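PDB 2VF7: excinuclease ABC, subunit A. from Deinococcus radiodurans, which binds DNA, ADP and zinc, probably hydrolyses ATP as a UvrA-family ABC protein, and probably takes part in recognising DNA damage for excision repair. Local coordinates for residues A[640-643]-A[644-647]; A[665-668]-A[669-672]. The protein carries 1 engineered substitution. All blocks are in the same frame, centred on the assembly; numbering follows the deposited sequence.

Overall arrangement
Contacts 1 and 2 lie on the two arms of one zinc site, with centres about 7 Å apart. Contact 1 (640-647) comes first along the chain, in the loop between helix 620-624 and strand 649-652. Contact 2 (665-672) follows in the loop between strand 660-663 and helix 686-690. Each contact carries a type I' beta turn. Cys641 and Cys644 come from the first loop and Cys667 from the second, where Cys664, directly before 665-672, completes the set of four. The arms also join through backbone, since Cys641 N lies 3.0 Å from Arg671 O, a probable hydrogen bond. Zinc therefore holds together two loops of the ABC-family part of the chain, which flank strands 649-652 and 660-663 in the sequence.

Contact 1: residues A[640-643]-A[644-647]; sequences RCEH and CQGE. With ZN (zinc ion), chain G.
The carbonyl oxygen of Cys641 is approached by two backbone nitrogens across the turn. Gly646 N lies 2.8 Å from Cys641 O and makes a weak, bent hydrogen bond of 126°. Gln645 N is also close, but its angle is too poor for a bond. This is a CxxC element of a Cys4 zinc site, resembling a zinc knuckle, and it presents two thiolates to one metal. Cys641 SG and Cys644 SG sit 2.5 Å and 2.3 Å from the zinc ion, and Cys664 and Cys667 supply the other two ligands. A type I' turn starts at the second cysteine and runs from Cys644 to Glu647. Gly646 takes a positive phi, a conformation that glycine adopts easily, and the CD of Arg640 packs against its backbone.

The extended chain of Arg640 runs beside Gln645, and both side chains point the same way. The guanidinium and amide planes are only 18° apart. The backbone of Gln645 lies over one guanidinium face. Arg640 holds Glu642 side-on in a salt bridge, with NE going to OE1 and NH2 to OE2. This grip should limit rotation of the guanidinium. Arg599 bonds to the carbonyl oxygen of Gln645 and forms a salt bridge with Glu647. The chain of Glu642 bends at chi2 (62°), which brings OE2 to 3.9 Å from Gln645 CG.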
# COMPACT_ATOMS: atom_id res chain seq x y z
N ARG A 640 14.86 -18.96 25.84
CA ARG A 640 13.82 -18.25 25.09
C ARG A 640 13.64 -18.79 23.67
O ARG A 640 14.50 -19.50 23.13
CB ARG A 640 14.15 -16.76 25.01
CG ARG A 640 15.50 -16.44 24.42
CD ARG A 640 15.64 -14.93 24.13
NE ARG A 640 16.76 -14.66 23.25
CZ ARG A 640 17.31 -13.47 23.05
NH1 ARG A 640 16.86 -12.42 23.70
NH2 ARG A 640 18.32 -13.33 22.22
N CYS A 641 12.52 -18.43 23.07
CA CYS A 641 12.32 -18.70 21.65
C CYS A 641 13.22 -17.74 20.90
O CYS A 641 13.13 -16.52 21.06
CB CYS A 641 10.86 -18.47 21.28
SG CYS A 641 10.56 -18.58 19.53
N GLU A 642 14.11 -18.28 20.10
CA GLU A 642 15.06 -17.46 19.38
C GLU A 642 14.54 -16.98 18.03
O GLU A 642 15.18 -16.15 17.38
CB GLU A 642 16.42 -18.16 19.21
CG GLU A 642 17.60 -17.20 19.29
CD GLU A 642 17.66 -16.52 20.65
OE1 GLU A 642 17.20 -17.12 21.64
OE2 GLU A 642 18.16 -15.38 20.74
N HIS A 643 13.38 -17.49 17.62
CA HIS A 643 12.76 -17.05 16.36
C HIS A 643 12.27 -15.59 16.48
O HIS A 643 12.37 -14.81 15.53
CB HIS A 643 11.61 -17.99 15.98
CG HIS A 643 10.92 -17.64 14.70
ND1 HIS A 643 11.23 -18.23 13.49
CD2 HIS A 643 9.91 -16.77 14.43
CE1 HIS A 643 10.46 -17.74 12.55
NE2 HIS A 643 9.64 -16.85 13.09
N CYS A 644 11.77 -15.25 17.67
CA CYS A 644 11.29 -13.90 17.99
C CYS A 644 12.19 -13.27 19.03
O CYS A 644 11.91 -12.18 19.50
CB CYS A 644 9.88 -13.96 18.55
SG CYS A 644 9.82 -15.06 19.97
N GLN A 645 13.26 -13.97 19.41
CA GLN A 645 14.21 -13.51 20.41
C GLN A 645 13.52 -13.21 21.76
O GLN A 645 13.88 -12.28 22.48
CB GLN A 645 14.96 -12.27 19.91
CG GLN A 645 16.11 -12.53 18.94
CD GLN A 645 17.13 -11.39 18.94
OE1 GLN A 645 16.96 -10.38 19.64
NE2 GLN A 645 18.20 -11.55 18.18
N GLY A 646 12.49 -13.99 22.07
CA GLY A 646 11.80 -13.84 23.35
C GLY A 646 10.79 -12.71 23.46
O GLY A 646 10.31 -12.44 24.56
N GLU A 647 10.48 -12.06 22.34
CA GLU A 647 9.47 -10.98 22.33
C GLU A 647 8.04 -11.50 22.22
O GLU A 647 7.09 -10.79 22.55
CB GLU A 647 9.75 -9.98 21.20
CG GLU A 647 11.13 -9.38 21.29
CD GLU A 647 11.31 -8.13 20.47
OE1 GLU A 647 10.40 -7.78 19.67
OE2 GLU A 647 12.36 -7.48 20.64
ZN ZN G . 8.67 -17.02 19.49

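Contact 2: residues A[665-668]-A[669-672]; sequences PVCH and GTRY. With ZN (zinc ion), chain G.
Cys667 turns its SG between its own backbone N and carbonyl carbon (chi1 67°), which places the sulfur within reach of the amides of Gly669 and Arg671 and on the zinc. Thr670 sets OG1 in the corresponding position (chi1 72°), close to the CB of Cys667. The loop is the second CxxC element of the four-cysteine site. Cys667 SG binds the zinc ion at 2.3 Å. The same sulfur accepts two backbone hydrogen bonds, from Gly669 N at 3.6 Å and from Arg671 N at 3.4 Å. Both are fairly straight. Such N-H groups would be expected to stabilise the negative thiolate.

The backbone forms a type I' turn from Cys667 to Thr670. Its closing bond, Thr670 N to Cys667 O, is long and weak at 3.4 Å. A water bridges the turn, donating to Cys667 O at 3.1 Å and hydrogen-bonded to Thr670 OG1 at 2.7 Å. The methyl CG2 of Thr670 also packs near that carbonyl oxygen. Gly669 has a phi of 104°, a conformation readily open to glycine.

Arg671 hydrogen-bonds through NH2 to Gly725 O and through NH1 to Pro598 O and Gly646 O, with a cation-pi contact to Phe634. Tyr672 OH bonds to Phe632 O. The loop leaves strand 660-663 and leads to helix 686-690, where Thr670 touches Ala687 and Tyr672 packs on Ile686 and Leu690.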
# COMPACT_ATOMS: atom_id res chain seq x y z
N PRO A 665 5.11 -17.16 15.00
CA PRO A 665 4.66 -18.43 14.42
C PRO A 665 5.20 -19.69 15.10
O PRO A 665 4.69 -20.77 14.88
CB PRO A 665 5.16 -18.34 12.98
CG PRO A 665 6.28 -17.37 13.03
CD PRO A 665 5.88 -16.37 14.03
N VAL A 666 6.21 -19.54 15.95
CA VAL A 666 6.90 -20.69 16.56
C VAL A 666 6.54 -20.90 18.04
O VAL A 666 6.34 -22.02 18.48
CB VAL A 666 8.42 -20.55 16.43
CG1 VAL A 666 9.13 -21.75 17.04
CG2 VAL A 666 8.79 -20.40 14.99
N CYS A 667 6.46 -19.84 18.82
CA CYS A 667 6.07 -20.01 20.22
C CYS A 667 4.64 -19.54 20.43
O CYS A 667 4.04 -19.84 21.46
CB CYS A 667 7.04 -19.31 21.16
SG CYS A 667 7.01 -17.53 21.02
N HIS A 668 4.10 -18.83 19.45
CA HIS A 668 2.72 -18.34 19.53
C HIS A 668 2.49 -17.36 20.67
O HIS A 668 1.36 -17.19 21.12
CB HIS A 668 1.72 -19.50 19.64
CG HIS A 668 1.78 -20.45 18.49
ND1 HIS A 668 2.46 -21.65 18.56
CD2 HIS A 668 1.25 -20.38 17.25
CE1 HIS A 668 2.34 -22.28 17.40
NE2 HIS A 668 1.61 -21.53 16.59
N GLY A 669 3.55 -16.72 21.14
CA GLY A 669 3.42 -15.69 22.16
C GLY A 669 3.85 -16.10 23.55
O GLY A 669 3.74 -15.29 24.46
N THR A 670 4.30 -17.34 23.73
CA THR A 670 4.80 -17.79 25.03
C THR A 670 6.16 -17.19 25.36
O THR A 670 6.40 -16.87 26.52
CB THR A 670 4.85 -19.34 25.18
OG1 THR A 670 5.91 -19.90 24.38
CG2 THR A 670 3.49 -19.97 24.80
N ARG A 671 6.98 -16.97 24.33
CA ARG A 671 8.33 -16.34 24.42
C ARG A 671 9.48 -17.31 24.72
O ARG A 671 10.65 -16.89 24.78
CB ARG A 671 8.39 -15.24 25.47
CG ARG A 671 7.65 -13.97 25.24
CD ARG A 671 7.92 -13.01 26.44
NE ARG A 671 6.93 -11.93 26.56
CZ ARG A 671 7.14 -10.65 26.22
NH1 ARG A 671 8.31 -10.26 25.74
NH2 ARG A 671 6.17 -9.75 26.39
N TYR A 672 9.17 -18.60 24.92
CA TYR A 672 10.16 -19.59 25.34
C TYR A 672 10.12 -20.82 24.47
O TYR A 672 9.08 -21.10 23.86
CB TYR A 672 9.93 -19.99 26.81
CG TYR A 672 10.12 -18.86 27.80
CD1 TYR A 672 11.36 -18.59 28.35
CD2 TYR A 672 9.02 -18.02 28.16
CE1 TYR A 672 11.53 -17.53 29.26
CE2 TYR A 672 9.18 -16.96 29.07
CZ TYR A 672 10.44 -16.73 29.61
OH TYR A 672 10.61 -15.70 30.51
ZN ZN G . 8.67 -17.02 19.49
O HOH W 1 5.44 -22.12 22.99